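Local coordinates for Cyp101j2 (Sphingobium yanoikuyae, PDB 5KYO), which is a haem-containing cytochrome P450 monooxygenase that probably hydroxylates the monoterpene 1,8-cineole, at residues D37-D42 with L74-H79; G81-A86 with V107-E112; C170-E175 with F281-L286; A295-P300 with E395-I400. All coordinates share one frame; numbering follows the deposited sequence.

Contact 1 (D37-D42 with L74-H79); sequences DNVPAD and LMWTPH
Val39 lays both of its methyl groups on the indole of Trp76, a CH-pi contact that fastens an N-terminal loop to strand 74-77, an edge strand of the mixed sheet of this P450 fold. Followed outward from the backbone, the tryptophan meets valine from its first side-chain atom. Its CB lies 3.7 Å from Val39 CG1, and the same methyl continues over the ring fusion, 3.6 Å from Trp76 CD2, and on to CE3. The other branch takes the five-membered ring: Val39 CG2 stands 3.5 Å from the centroid of that ring, only 6° off its normal, and touches CD1 and NE1 of Trp76 equally at 3.6 Å. The NE1 nitrogen is thus approached from above the ring. The indole faces the loop because its CG is anti to the backbone N (chi1 -176°), which carries the ring off the strand toward the valine, the two side chains crossing at about a right angle. Trp84 of the adjoining strand meets Trp76 edge-to-face, and Pro36 also touches the indole. A leucine in place of Trp76 would probably leave Val39 CG2 without an aromatic face to rest on and open a gap between loop and strand. At the other end of segment 37-42, Asp42 OD2 forms a hydrogen bond with His72, outside the contact, and its backbone O meets Met75. The chain of Met75, bent at both chi2 and chi3, curls round until its terminal CE comes 4.1 Å from Asp42 O.

Contact 2 (G81-A86 with V107-E112); sequences GGHWVA and VLVPKE
Val109 and His83 carry most of this contact, one valine methyl resting over one face of the imidazole. Val109 CG1 lies 4.1 Å from the centroid of the His83 ring and 19° off its normal, displaced toward the rim, so that its nearest ring atom is His83 CD2 at 3.9 Å. The second methyl reaches less far in, Val109 CG2 standing 4.2 Å from His83 NE2. The imidazole has its CG between the backbone N and the carbonyl carbon (chi1 65°), which folds the ring back beside its own chain. There His83 ND1 donates to Trp84 O over 3.3 Å, nearly straight at 165°. The acceptor lies close to the imidazole plane, whereas the nitrogen stands well above the carbonyl plane. The methyl-on-imidazole contact joins strand 83-86, the second strand of the mixed sheet, to the loop that leads into helix 111-118, which by its position after strand 102-103 is probably the B' helix of P450 nomenclature. Replacing His83 by an alanine would probably leave Val109 CG1 facing a gap and Trp84 O without its side-chain donor. Met339 and Met341 of the neighbouring strand 339-343 also pack on the imidazole, and Met341 touches Val109 as well. Beyond the histidine the contact runs on to Gly81, whose positive phi suits a residue lacking a side chain. Pro110, joined to Val109 by a cis peptide bond and sitting at the N-cap of the helix, sets its CB 4.0 Å from Gly81 N.

Contact 3 (C170-E175 with F281-L286); sequences CNFTHE and FTFSHL
Phe283 meets Phe172 in an offset aromatic stack that joins helix 273-288, by its place in the sequence probably the C-terminal part of the long P450 helix I, to the start of helix 172-177. In sequence order, Phe281 takes no part here; its ring meets Phe59 and His60 edge-to-face and also Phe314. Thr282 ties its OG1 back to Met278 O, one turn earlier in the helix. Phe283 then points at the other segment. Its ring centroid lies 4.7 Å from that of Phe172, with the planes tilted by 28°, so the rings overlap only in part and are closest at one end: Phe172 CZ is 3.3 Å from Phe283 CD1. CE1 of Phe172, next to CZ, also takes part, lying over the face of the Phe283 ring, 3.6 Å from its CG. In return Phe283 CB sits over the Phe172 face, 3.9 Å from the centroid, as a CH-pi contact. Ser284 OG bonds back to Gly280 O, and the ring of His285 meets that of Phe360. One turn on from Thr282, Leu286 places CD1 on the opposite face of the Phe283 ring, which is thereby sandwiched. The partner ring reaches across because its CG is anti to the backbone N (chi1 179°), and the helix that bears it is capped just before it: Asn171 OD1 accepts from His174 N over 3.0 Å, in the carbonyl plane. Only carbon atoms meet across the two segments, so the contact rests on dispersion and fit; the polar groups bond without crossing it.

Contact 4 (A295-P300 with E395-I400); sequences AIAADP and EWFARI
The helices bearing Ile296 and Phe397 come close near their C-terminal ends, where Ala297 CA and Phe397 CA are 5.8 Å apart. The Phe397 ring lies against Ile296 and Ala297, and Ile296 presses one branch onto it. The methyl CG2 of Ile296 stands almost over the ring centre, 3.5 Å from the centroid and 10° off the normal, a CH-pi contact touching CD2 and CE2 of Phe397 equally at 3.6 Å. That branch is the one placed anti to the backbone N of Ile296, while CG1 turns to the N side and carries CD1 to Leu286. Ala297 approaches the ring obliquely, its CA and CB each 3.9 Å from Phe397 CD1. Just before the phenylalanine, Trp396 O accepts from both Arg399 N and Ile400 N. By their order in the chain the two helices are probably J (290-298) and L (382-399) of the P450 fold. Leu286 of helix 273-288 touches both Ile296 and Phe397, Ile303 and Ala306 of helix 303-313 pack on Ile296, and on helix 149-164 Glu162 forms a salt bridge with Arg399 NE.

How the contacts relate
The four contacts follow one another along the chain and fall into two pairs. Contacts 1 and 2 have centres 12 Å apart and share the mixed sheet, whose neighbouring strands 74-77 and 83-86 are joined by probable hydrogen bonds from Val85 N to Met75 O and from Thr77 N to His83 O. Contacts 3 and 4, 15 Å apart between centres, meet where Trp396 packs against Phe283 and Phe172; contact 3 also starts at edge strand 169-171 of the antiparallel sheet. The centres of contacts 1 and 4 lie 49 Å apart, on opposite sides of the chain's centre. One pair ties loops to the sheet; the other joins helices, the Phe283 side chain lying about 12 Å from the haem.

Contact 1 (D37-D42 with L74-H79)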
loop_
_atom_site.group_PDB
_atom_site.type_symbol
_atom_site.label_atom_id
_atom_site.label_comp_id
_atom_site.label_asym_id
_atom_site.label_seq_id
_atom_site.Cartn_x
_atom_site.Cartn_y
_atom_site.Cartn_z
ATOM N N ASP A 37 -3.651 6.859 32.071
ATOM C CA ASP A 37 -4.798 7.432 32.777
ATOM C C ASP A 37 -5.735 8.229 31.874
ATOM O O ASP A 37 -6.709 8.812 32.348
ATOM C CB ASP A 37 -4.322 8.325 33.925
ATOM N N ASN A 38 -5.450 8.270 30.576
ATOM C CA ASN A 38 -6.392 8.896 29.663
ATOM C C ASN A 38 -7.181 7.831 28.904
ATOM O O ASN A 38 -7.990 8.141 28.030
ATOM C CB ASN A 38 -5.679 9.839 28.694
ATOM C CG ASN A 38 -4.765 9.115 27.734
ATOM O OD1 ASN A 38 -3.926 8.300 28.132
ATOM N ND2 ASN A 38 -4.924 9.410 26.448
ATOM N N VAL A 39 -6.962 6.571 29.266
ATOM C CA VAL A 39 -7.649 5.469 28.598
ATOM C C VAL A 39 -8.691 4.814 29.501
ATOM O O VAL A 39 -8.340 4.030 30.369
ATOM C CB VAL A 39 -6.644 4.390 28.124
ATOM C CG1 VAL A 39 -7.366 3.249 27.425
ATOM C CG2 VAL A 39 -5.587 5.005 27.204
ATOM N N PRO A 40 -9.974 5.148 29.308
ATOM C CA PRO A 40 -11.017 4.360 29.981
ATOM C C PRO A 40 -10.883 2.876 29.648
ATOM O O PRO A 40 -10.653 2.527 28.493
ATOM C CB PRO A 40 -12.324 4.935 29.417
ATOM C CG PRO A 40 -11.921 5.692 28.186
ATOM C CD PRO A 40 -10.547 6.216 28.478
ATOM N N ALA A 41 -11.015 2.017 30.654
ATOM C CA ALA A 41 -10.891 0.580 30.447
ATOM C C ALA A 41 -12.063 0.053 29.620
ATOM O O ALA A 41 -12.047 -1.081 29.149
ATOM C CB ALA A 41 -10.805 -0.140 31.784
ATOM N N ASP A 42 -13.079 0.894 29.455
ATOM C CA ASP A 42 -14.221 0.582 28.609
ATOM C C ASP A 42 -13.826 0.565 27.126
ATOM O O ASP A 42 -14.534 -0.006 26.296
ATOM C CB ASP A 42 -15.339 1.599 28.843
ATOM C CG ASP A 42 -16.657 1.176 28.220
ATOM O OD1 ASP A 42 -16.821 -0.030 27.933
ATOM O OD2 ASP A 42 -17.535 2.048 28.034
ATOM N N LEU A 74 -13.828 4.465 18.695
ATOM C CA LEU A 74 -12.413 4.641 18.979
ATOM C C LEU A 74 -12.027 3.776 20.158
ATOM O O LEU A 74 -12.441 4.039 21.282
ATOM C CB LEU A 74 -12.086 6.114 19.262
ATOM C CG LEU A 74 -10.600 6.491 19.330
ATOM C CD1 LEU A 74 -10.014 6.634 17.935
ATOM C CD2 LEU A 74 -10.360 7.771 20.125
ATOM N N MET A 75 -11.239 2.740 19.901
ATOM C CA MET A 75 -10.765 1.854 20.963
ATOM C C MET A 75 -9.264 2.035 21.178
ATOM O O MET A 75 -8.603 2.760 20.429
ATOM C CB MET A 75 -11.081 0.384 20.632
ATOM C CG MET A 75 -12.565 0.074 20.491
ATOM S SD MET A 75 -13.453 0.168 22.076
ATOM C CE MET A 75 -12.921 -1.367 22.811
ATOM N N TRP A 76 -8.731 1.359 22.195
ATOM C CA TRP A 76 -7.326 1.480 22.572
ATOM C C TRP A 76 -6.762 0.102 22.888
ATOM O O TRP A 76 -7.408 -0.701 23.563
ATOM C CB TRP A 76 -7.170 2.415 23.778
ATOM C CG TRP A 76 -5.756 2.685 24.197
ATOM C CD1 TRP A 76 -4.982 3.752 23.830
ATOM C CD2 TRP A 76 -4.951 1.894 25.083
ATOM N NE1 TRP A 76 -3.747 3.662 24.418
ATOM C CE2 TRP A 76 -3.701 2.532 25.191
ATOM C CE3 TRP A 76 -5.164 0.703 25.785
ATOM C CZ2 TRP A 76 -2.666 2.021 25.972
ATOM C CZ3 TRP A 76 -4.136 0.193 26.560
ATOM C CH2 TRP A 76 -2.903 0.858 26.656
ATOM N N THR A 77 -5.565 -0.173 22.380
ATOM C CA THR A 77 -4.925 -1.479 22.535
ATOM C C THR A 77 -3.580 -1.314 23.233
ATOM O O THR A 77 -2.832 -0.384 22.935
ATOM C CB THR A 77 -4.723 -2.195 21.158
ATOM O OG1 THR A 77 -3.964 -3.408 21.322
ATOM C CG2 THR A 77 -4.002 -1.277 20.172
ATOM N N PRO A 78 -3.267 -2.219 24.173
ATOM C CA PRO A 78 -1.973 -2.174 24.868
ATOM C C PRO A 78 -0.794 -2.608 23.997
ATOM O O PRO A 78 0.352 -2.379 24.377
ATOM C CB PRO A 78 -2.166 -3.162 26.025
ATOM C CG PRO A 78 -3.182 -4.134 25.511
ATOM C CD PRO A 78 -4.134 -3.296 24.692
ATOM N N HIS A 79 -1.071 -3.237 22.857
ATOM C CA HIS A 79 -0.012 -3.755 21.992
ATOM C C HIS A 79 0.715 -2.629 21.249
ATOM O O HIS A 79 0.141 -1.561 21.032
ATOM C CB HIS A 79 -0.590 -4.755 20.988
ATOM C CG HIS A 79 -1.068 -6.029 21.614
ATOM N ND1 HIS A 79 -0.333 -7.197 21.584
ATOM C CD2 HIS A 79 -2.200 -6.314 22.298
ATOM C CE1 HIS A 79 -0.995 -8.146 22.224
ATOM N NE2 HIS A 79 -2.131 -7.636 22.665
#

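Contact 2 (G81-A86 with V107-E112)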
loop_
_atom_site.group_PDB
_atom_site.type_symbol
_atom_site.label_atom_id
_atom_site.label_comp_id
_atom_site.label_asym_id
_atom_site.label_seq_id
_atom_site.Cartn_x
_atom_site.Cartn_y
_atom_site.Cartn_z
ATOM N N GLY A 81 3.331 -0.380 21.818
ATOM C CA GLY A 81 3.434 0.920 22.465
ATOM C C GLY A 81 2.158 1.448 23.115
ATOM O O GLY A 81 2.195 2.389 23.913
ATOM N N GLY A 82 1.021 0.844 22.780
ATOM C CA GLY A 82 -0.268 1.349 23.222
ATOM C C GLY A 82 -0.771 2.426 22.277
ATOM O O GLY A 82 -0.108 3.451 22.095
ATOM N N HIS A 83 -1.930 2.205 21.660
ATOM C CA HIS A 83 -2.428 3.186 20.701
ATOM C C HIS A 83 -3.917 3.070 20.427
ATOM O O HIS A 83 -4.509 2.005 20.580
ATOM C CB HIS A 83 -1.642 3.087 19.379
ATOM C CG HIS A 83 -1.821 1.789 18.653
ATOM N ND1 HIS A 83 -2.814 1.593 17.719
ATOM C CD2 HIS A 83 -1.125 0.625 18.711
ATOM C CE1 HIS A 83 -2.725 0.368 17.229
ATOM N NE2 HIS A 83 -1.709 -0.240 17.817
ATOM N N TRP A 84 -4.517 4.190 20.037
ATOM C CA TRP A 84 -5.927 4.215 19.684
ATOM C C TRP A 84 -6.142 3.697 18.265
ATOM O O TRP A 84 -5.250 3.795 17.414
ATOM C CB TRP A 84 -6.505 5.626 19.799
ATOM C CG TRP A 84 -6.261 6.310 21.102
ATOM C CD1 TRP A 84 -5.218 7.143 21.412
ATOM C CD2 TRP A 84 -7.092 6.256 22.267
ATOM N NE1 TRP A 84 -5.346 7.600 22.700
ATOM C CE2 TRP A 84 -6.490 7.073 23.248
ATOM C CE3 TRP A 84 -8.289 5.597 22.578
ATOM C CZ2 TRP A 84 -7.039 7.238 24.525
ATOM C CZ3 TRP A 84 -8.835 5.763 23.847
ATOM C CH2 TRP A 84 -8.210 6.578 24.803
ATOM N N VAL A 85 -7.331 3.155 18.016
ATOM C CA VAL A 85 -7.685 2.661 16.689
ATOM C C VAL A 85 -9.068 3.166 16.272
ATOM O O VAL A 85 -10.066 2.934 16.967
ATOM C CB VAL A 85 -7.673 1.114 16.618
ATOM C CG1 VAL A 85 -7.884 0.649 15.170
ATOM C CG2 VAL A 85 -6.379 0.534 17.173
ATOM N N ALA A 86 -9.122 3.868 15.143
ATOM C CA ALA A 86 -10.397 4.302 14.582
ATOM C C ALA A 86 -11.061 3.124 13.872
ATOM O O ALA A 86 -10.483 2.537 12.938
ATOM C CB ALA A 86 -10.211 5.457 13.636
ATOM N N VAL A 107 3.797 7.535 11.779
ATOM C CA VAL A 107 2.720 6.813 11.102
ATOM C C VAL A 107 2.806 5.326 11.342
ATOM O O VAL A 107 1.989 4.574 10.832
ATOM C CB VAL A 107 2.709 7.045 9.557
ATOM C CG1 VAL A 107 2.425 8.491 9.228
ATOM C CG2 VAL A 107 4.000 6.560 8.911
ATOM N N LEU A 108 3.802 4.911 12.115
ATOM C CA LEU A 108 4.056 3.504 12.368
ATOM C C LEU A 108 4.040 3.232 13.867
ATOM O O LEU A 108 4.454 4.083 14.670
ATOM C CB LEU A 108 5.402 3.081 11.759
ATOM C CG LEU A 108 5.505 3.139 10.233
ATOM C CD1 LEU A 108 6.788 2.460 9.745
ATOM C CD2 LEU A 108 4.279 2.502 9.574
ATOM N N VAL A 109 3.549 2.054 14.239
ATOM C CA VAL A 109 3.605 1.596 15.630
ATOM C C VAL A 109 4.558 0.407 15.755
ATOM O O VAL A 109 4.683 -0.386 14.823
ATOM C CB VAL A 109 2.212 1.205 16.163
ATOM C CG1 VAL A 109 1.269 2.402 16.124
ATOM C CG2 VAL A 109 1.650 0.059 15.364
ATOM N N PRO A 110 5.269 0.292 16.892
ATOM C CA PRO A 110 5.294 1.199 18.047
ATOM C C PRO A 110 5.970 2.527 17.731
ATOM O O PRO A 110 6.925 2.555 16.940
ATOM C CB PRO A 110 6.111 0.422 19.090
ATOM C CG PRO A 110 6.132 -0.988 18.609
ATOM C CD PRO A 110 6.114 -0.891 17.123
ATOM N N LYS A 111 5.485 3.609 18.338
ATOM C CA LYS A 111 6.017 4.944 18.059
ATOM C C LYS A 111 7.506 5.106 18.385
ATOM O O LYS A 111 8.256 5.674 17.593
ATOM C CB LYS A 111 5.221 6.006 18.820
ATOM C CG LYS A 111 5.985 7.336 18.957
ATOM C CD LYS A 111 5.130 8.450 19.546
ATOM C CE LYS A 111 5.767 9.810 19.293
ATOM N NZ LYS A 111 4.965 10.937 19.868
ATOM N N GLU A 112 7.936 4.605 19.539
ATOM C CA GLU A 112 9.313 4.835 19.981
ATOM C C GLU A 112 10.274 3.760 19.492
ATOM O O GLU A 112 11.375 3.624 20.019
ATOM C CB GLU A 112 9.386 4.932 21.508
#

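Contact 3 (C170-E175 with F281-L286)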
loop_
_atom_site.group_PDB
_atom_site.type_symbol
_atom_site.label_atom_id
_atom_site.label_comp_id
_atom_site.label_asym_id
_atom_site.label_seq_id
_atom_site.Cartn_x
_atom_site.Cartn_y
_atom_site.Cartn_z
ATOM N N CYS A 170 2.016 -22.251 -10.485
ATOM C CA CYS A 170 3.048 -21.355 -9.971
ATOM C C CYS A 170 2.716 -20.849 -8.574
ATOM O O CYS A 170 1.551 -20.711 -8.201
ATOM C CB CYS A 170 3.245 -20.165 -10.912
ATOM S SG CYS A 170 1.885 -18.946 -10.922
ATOM N N ASN A 171 3.758 -20.549 -7.808
ATOM C CA ASN A 171 3.580 -19.730 -6.622
ATOM C C ASN A 171 3.385 -18.293 -7.099
ATOM O O ASN A 171 4.325 -17.663 -7.600
ATOM C CB ASN A 171 4.771 -19.859 -5.673
ATOM C CG ASN A 171 4.530 -19.158 -4.349
ATOM O OD1 ASN A 171 4.629 -17.934 -4.259
ATOM N ND2 ASN A 171 4.216 -19.931 -3.312
ATOM N N PHE A 172 2.157 -17.786 -6.999
ATOM C CA PHE A 172 1.823 -16.504 -7.629
ATOM C C PHE A 172 2.605 -15.343 -7.013
ATOM O O PHE A 172 3.131 -14.488 -7.720
ATOM C CB PHE A 172 0.312 -16.210 -7.544
ATOM C CG PHE A 172 -0.080 -14.875 -8.153
ATOM C CD1 PHE A 172 -0.309 -14.757 -9.521
ATOM C CD2 PHE A 172 -0.211 -13.740 -7.355
ATOM C CE1 PHE A 172 -0.656 -13.518 -10.097
ATOM C CE2 PHE A 172 -0.546 -12.500 -7.913
ATOM C CZ PHE A 172 -0.774 -12.392 -9.294
ATOM N N THR A 173 2.688 -15.309 -5.690
ATOM C CA THR A 173 3.371 -14.193 -5.044
ATOM C C THR A 173 4.861 -14.183 -5.386
ATOM O O THR A 173 5.368 -13.166 -5.847
ATOM C CB THR A 173 3.175 -14.198 -3.511
ATOM O OG1 THR A 173 1.789 -14.016 -3.230
ATOM C CG2 THR A 173 3.945 -13.048 -2.866
ATOM N N HIS A 174 5.562 -15.300 -5.219
ATOM C CA HIS A 174 7.002 -15.286 -5.489
ATOM C C HIS A 174 7.357 -15.249 -6.978
ATOM O O HIS A 174 8.285 -14.522 -7.372
ATOM C CB HIS A 174 7.685 -16.487 -4.842
ATOM C CG HIS A 174 7.419 -16.603 -3.377
ATOM N ND1 HIS A 174 7.255 -15.500 -2.568
ATOM C CD2 HIS A 174 7.258 -17.684 -2.577
ATOM C CE1 HIS A 174 7.023 -15.897 -1.329
ATOM N NE2 HIS A 174 7.019 -17.218 -1.307
ATOM N N GLU A 175 6.629 -16.009 -7.801
ATOM C CA GLU A 175 6.990 -16.137 -9.220
ATOM C C GLU A 175 6.438 -15.044 -10.122
ATOM O O GLU A 175 6.879 -14.907 -11.271
ATOM C CB GLU A 175 6.536 -17.519 -9.759
ATOM C CG GLU A 175 7.246 -18.708 -9.087
ATOM C CD GLU A 175 6.766 -20.072 -9.601
ATOM O OE1 GLU A 175 6.911 -20.346 -10.807
ATOM O OE2 GLU A 175 6.233 -20.875 -8.796
ATOM N N PHE A 281 -4.414 -10.389 -3.340
ATOM C CA PHE A 281 -5.846 -10.462 -3.042
ATOM C C PHE A 281 -6.663 -10.609 -4.324
ATOM O O PHE A 281 -7.613 -11.380 -4.374
ATOM C CB PHE A 281 -6.314 -9.226 -2.278
ATOM C CG PHE A 281 -6.097 -9.302 -0.787
ATOM C CD1 PHE A 281 -6.960 -10.031 0.024
ATOM C CD2 PHE A 281 -5.065 -8.581 -0.183
ATOM C CE1 PHE A 281 -6.782 -10.078 1.406
ATOM C CE2 PHE A 281 -4.873 -8.625 1.199
ATOM C CZ PHE A 281 -5.740 -9.375 1.997
ATOM N N THR A 282 -6.257 -9.876 -5.360
ATOM C CA THR A 282 -6.972 -9.891 -6.634
ATOM C C THR A 282 -6.976 -11.287 -7.227
ATOM O O THR A 282 -8.053 -11.851 -7.507
ATOM C CB THR A 282 -6.356 -8.905 -7.643
ATOM O OG1 THR A 282 -6.460 -7.574 -7.125
ATOM C CG2 THR A 282 -7.085 -8.975 -8.988
ATOM N N PHE A 283 -5.790 -11.868 -7.385
ATOM C CA PHE A 283 -5.731 -13.182 -8.028
ATOM C C PHE A 283 -6.159 -14.366 -7.151
ATOM O O PHE A 283 -6.672 -15.353 -7.689
ATOM C CB PHE A 283 -4.336 -13.416 -8.622
ATOM C CG PHE A 283 -4.190 -12.798 -9.982
ATOM C CD1 PHE A 283 -3.836 -11.463 -10.102
ATOM C CD2 PHE A 283 -4.496 -13.521 -11.127
ATOM C CE1 PHE A 283 -3.729 -10.859 -11.350
ATOM C CE2 PHE A 283 -4.398 -12.931 -12.387
ATOM C CZ PHE A 283 -4.013 -11.597 -12.496
ATOM N N SER A 284 -5.990 -14.295 -5.832
ATOM C CA SER A 284 -6.564 -15.366 -4.997
ATOM C C SER A 284 -8.078 -15.299 -5.058
ATOM O O SER A 284 -8.753 -16.335 -5.019
ATOM C CB SER A 284 -6.079 -15.313 -3.526
ATOM O OG SER A 284 -6.406 -14.098 -2.864
ATOM N N HIS A 285 -8.621 -14.092 -5.153
ATOM C CA HIS A 285 -10.063 -13.953 -5.283
ATOM C C HIS A 285 -10.596 -14.535 -6.596
ATOM O O HIS A 285 -11.576 -15.302 -6.619
ATOM C CB HIS A 285 -10.494 -12.497 -5.180
ATOM C CG HIS A 285 -11.979 -12.338 -5.251
ATOM N ND1 HIS A 285 -12.815 -12.728 -4.223
ATOM C CD2 HIS A 285 -12.783 -11.891 -6.244
ATOM C CE1 HIS A 285 -14.072 -12.513 -4.578
ATOM N NE2 HIS A 285 -14.081 -12.006 -5.797
ATOM N N LEU A 286 -9.956 -14.148 -7.692
ATOM C CA LEU A 286 -10.301 -14.659 -8.998
ATOM C C LEU A 286 -10.240 -16.169 -8.983
ATOM O O LEU A 286 -11.056 -16.849 -9.628
ATOM C CB LEU A 286 -9.351 -14.092 -10.064
ATOM C CG LEU A 286 -9.522 -12.619 -10.442
ATOM C CD1 LEU A 286 -8.331 -12.085 -11.238
ATOM C CD2 LEU A 286 -10.849 -12.441 -11.217
#

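Contact 4 (A295-P300 with E395-I400)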
loop_
_atom_site.group_PDB
_atom_site.type_symbol
_atom_site.label_atom_id
_atom_site.label_comp_id
_atom_site.label_asym_id
_atom_site.label_seq_id
_atom_site.Cartn_x
_atom_site.Cartn_y
_atom_site.Cartn_z
ATOM N N ALA A 295 -16.433 -14.826 -16.399
ATOM C CA ALA A 295 -16.985 -13.667 -17.109
ATOM C C ALA A 295 -15.876 -12.824 -17.735
ATOM O O ALA A 295 -15.951 -12.399 -18.918
ATOM C CB ALA A 295 -17.837 -12.821 -16.163
ATOM N N ILE A 296 -14.822 -12.598 -16.951
ATOM C CA ILE A 296 -13.726 -11.758 -17.436
ATOM C C ILE A 296 -12.991 -12.454 -18.574
ATOM O O ILE A 296 -12.553 -11.803 -19.527
ATOM C CB ILE A 296 -12.732 -11.395 -16.306
ATOM C CG1 ILE A 296 -13.337 -10.353 -15.356
ATOM C CG2 ILE A 296 -11.450 -10.849 -16.868
ATOM C CD1 ILE A 296 -12.436 -10.059 -14.144
ATOM N N ALA A 297 -12.866 -13.775 -18.486
ATOM C CA ALA A 297 -12.175 -14.536 -19.530
ATOM C C ALA A 297 -12.956 -14.492 -20.833
ATOM O O ALA A 297 -12.370 -14.332 -21.898
ATOM C CB ALA A 297 -11.957 -15.962 -19.093
ATOM N N ALA A 298 -14.280 -14.626 -20.735
ATOM C CA ALA A 298 -15.155 -14.613 -21.909
ATOM C C ALA A 298 -15.442 -13.196 -22.403
ATOM O O ALA A 298 -16.038 -13.024 -23.470
ATOM C CB ALA A 298 -16.477 -15.342 -21.601
ATOM N N ASP A 299 -15.026 -12.189 -21.639
ATOM C CA ASP A 299 -15.277 -10.786 -21.978
ATOM C C ASP A 299 -14.297 -9.853 -21.268
ATOM O O ASP A 299 -14.584 -9.353 -20.176
ATOM C CB ASP A 299 -16.721 -10.414 -21.624
ATOM C CG ASP A 299 -17.084 -8.984 -21.997
ATOM O OD1 ASP A 299 -16.287 -8.290 -22.671
ATOM O OD2 ASP A 299 -18.194 -8.550 -21.605
ATOM N N PRO A 300 -13.138 -9.597 -21.893
ATOM C CA PRO A 300 -12.114 -8.763 -21.254
ATOM C C PRO A 300 -12.519 -7.303 -21.119
ATOM O O PRO A 300 -11.824 -6.563 -20.429
ATOM C CB PRO A 300 -10.915 -8.890 -22.200
ATOM C CG PRO A 300 -11.528 -9.193 -23.515
ATOM C CD PRO A 300 -12.706 -10.067 -23.219
ATOM N N GLU A 395 -3.146 -9.261 -19.712
ATOM C CA GLU A 395 -2.212 -10.291 -20.177
ATOM C C GLU A 395 -2.403 -11.653 -19.508
ATOM O O GLU A 395 -2.141 -12.671 -20.135
ATOM C CB GLU A 395 -0.766 -9.838 -19.985
ATOM C CG GLU A 395 -0.447 -8.556 -20.727
ATOM C CD GLU A 395 -0.636 -8.673 -22.240
ATOM O OE1 GLU A 395 -0.576 -9.797 -22.778
ATOM O OE2 GLU A 395 -0.833 -7.633 -22.892
ATOM N N TRP A 396 -2.813 -11.684 -18.239
ATOM C CA TRP A 396 -3.032 -12.957 -17.591
ATOM C C TRP A 396 -4.209 -13.642 -18.294
ATOM O O TRP A 396 -4.101 -14.792 -18.729
ATOM C CB TRP A 396 -3.302 -12.810 -16.070
ATOM C CG TRP A 396 -3.333 -14.159 -15.376
ATOM C CD1 TRP A 396 -4.348 -15.074 -15.408
ATOM C CD2 TRP A 396 -2.297 -14.744 -14.577
ATOM N NE1 TRP A 396 -4.007 -16.186 -14.688
ATOM C CE2 TRP A 396 -2.747 -16.016 -14.176
ATOM C CE3 TRP A 396 -1.024 -14.323 -14.180
ATOM C CZ2 TRP A 396 -1.986 -16.859 -13.373
ATOM C CZ3 TRP A 396 -0.268 -15.172 -13.381
ATOM C CH2 TRP A 396 -0.752 -16.418 -12.987
ATOM N N PHE A 397 -5.323 -12.928 -18.442
ATOM C CA PHE A 397 -6.523 -13.572 -18.981
ATOM C C PHE A 397 -6.385 -13.933 -20.467
ATOM O O PHE A 397 -7.061 -14.836 -20.943
ATOM C CB PHE A 397 -7.758 -12.699 -18.753
ATOM C CG PHE A 397 -8.386 -12.922 -17.403
ATOM C CD1 PHE A 397 -9.156 -14.049 -17.166
ATOM C CD2 PHE A 397 -8.140 -12.046 -16.363
ATOM C CE1 PHE A 397 -9.720 -14.265 -15.920
ATOM C CE2 PHE A 397 -8.685 -12.260 -15.108
ATOM C CZ PHE A 397 -9.469 -13.361 -14.879
ATOM N N ALA A 398 -5.490 -13.264 -21.188
ATOM C CA ALA A 398 -5.244 -13.655 -22.574
ATOM C C ALA A 398 -4.591 -15.037 -22.660
ATOM O O ALA A 398 -4.819 -15.770 -23.636
ATOM C CB ALA A 398 -4.371 -12.632 -23.290
ATOM N N ARG A 399 -3.786 -15.372 -21.652
ATOM C CA ARG A 399 -2.903 -16.536 -21.677
ATOM C C ARG A 399 -3.310 -17.706 -20.774
ATOM O O ARG A 399 -3.094 -18.858 -21.134
ATOM C CB ARG A 399 -1.466 -16.109 -21.302
ATOM C CG ARG A 399 -0.866 -15.102 -22.296
ATOM C CD ARG A 399 0.474 -14.482 -21.877
ATOM N NE ARG A 399 1.077 -13.839 -23.060
ATOM C CZ ARG A 399 0.695 -12.651 -23.497
ATOM N NH1 ARG A 399 -0.245 -12.003 -22.822
ATOM N NH2 ARG A 399 1.227 -12.107 -24.598
ATOM N N ILE A 400 -3.831 -17.397 -19.590
ATOM C CA ILE A 400 -4.323 -18.381 -18.622
ATOM C C ILE A 400 -5.718 -17.949 -18.173
ATOM O O ILE A 400 -5.893 -17.396 -17.093
ATOM C CB ILE A 400 -3.359 -18.514 -17.402
ATOM C CG1 ILE A 400 -1.917 -18.756 -17.889
ATOM C CG2 ILE A 400 -3.807 -19.628 -16.452
ATOM C CD1 ILE A 400 -0.835 -18.540 -16.824
#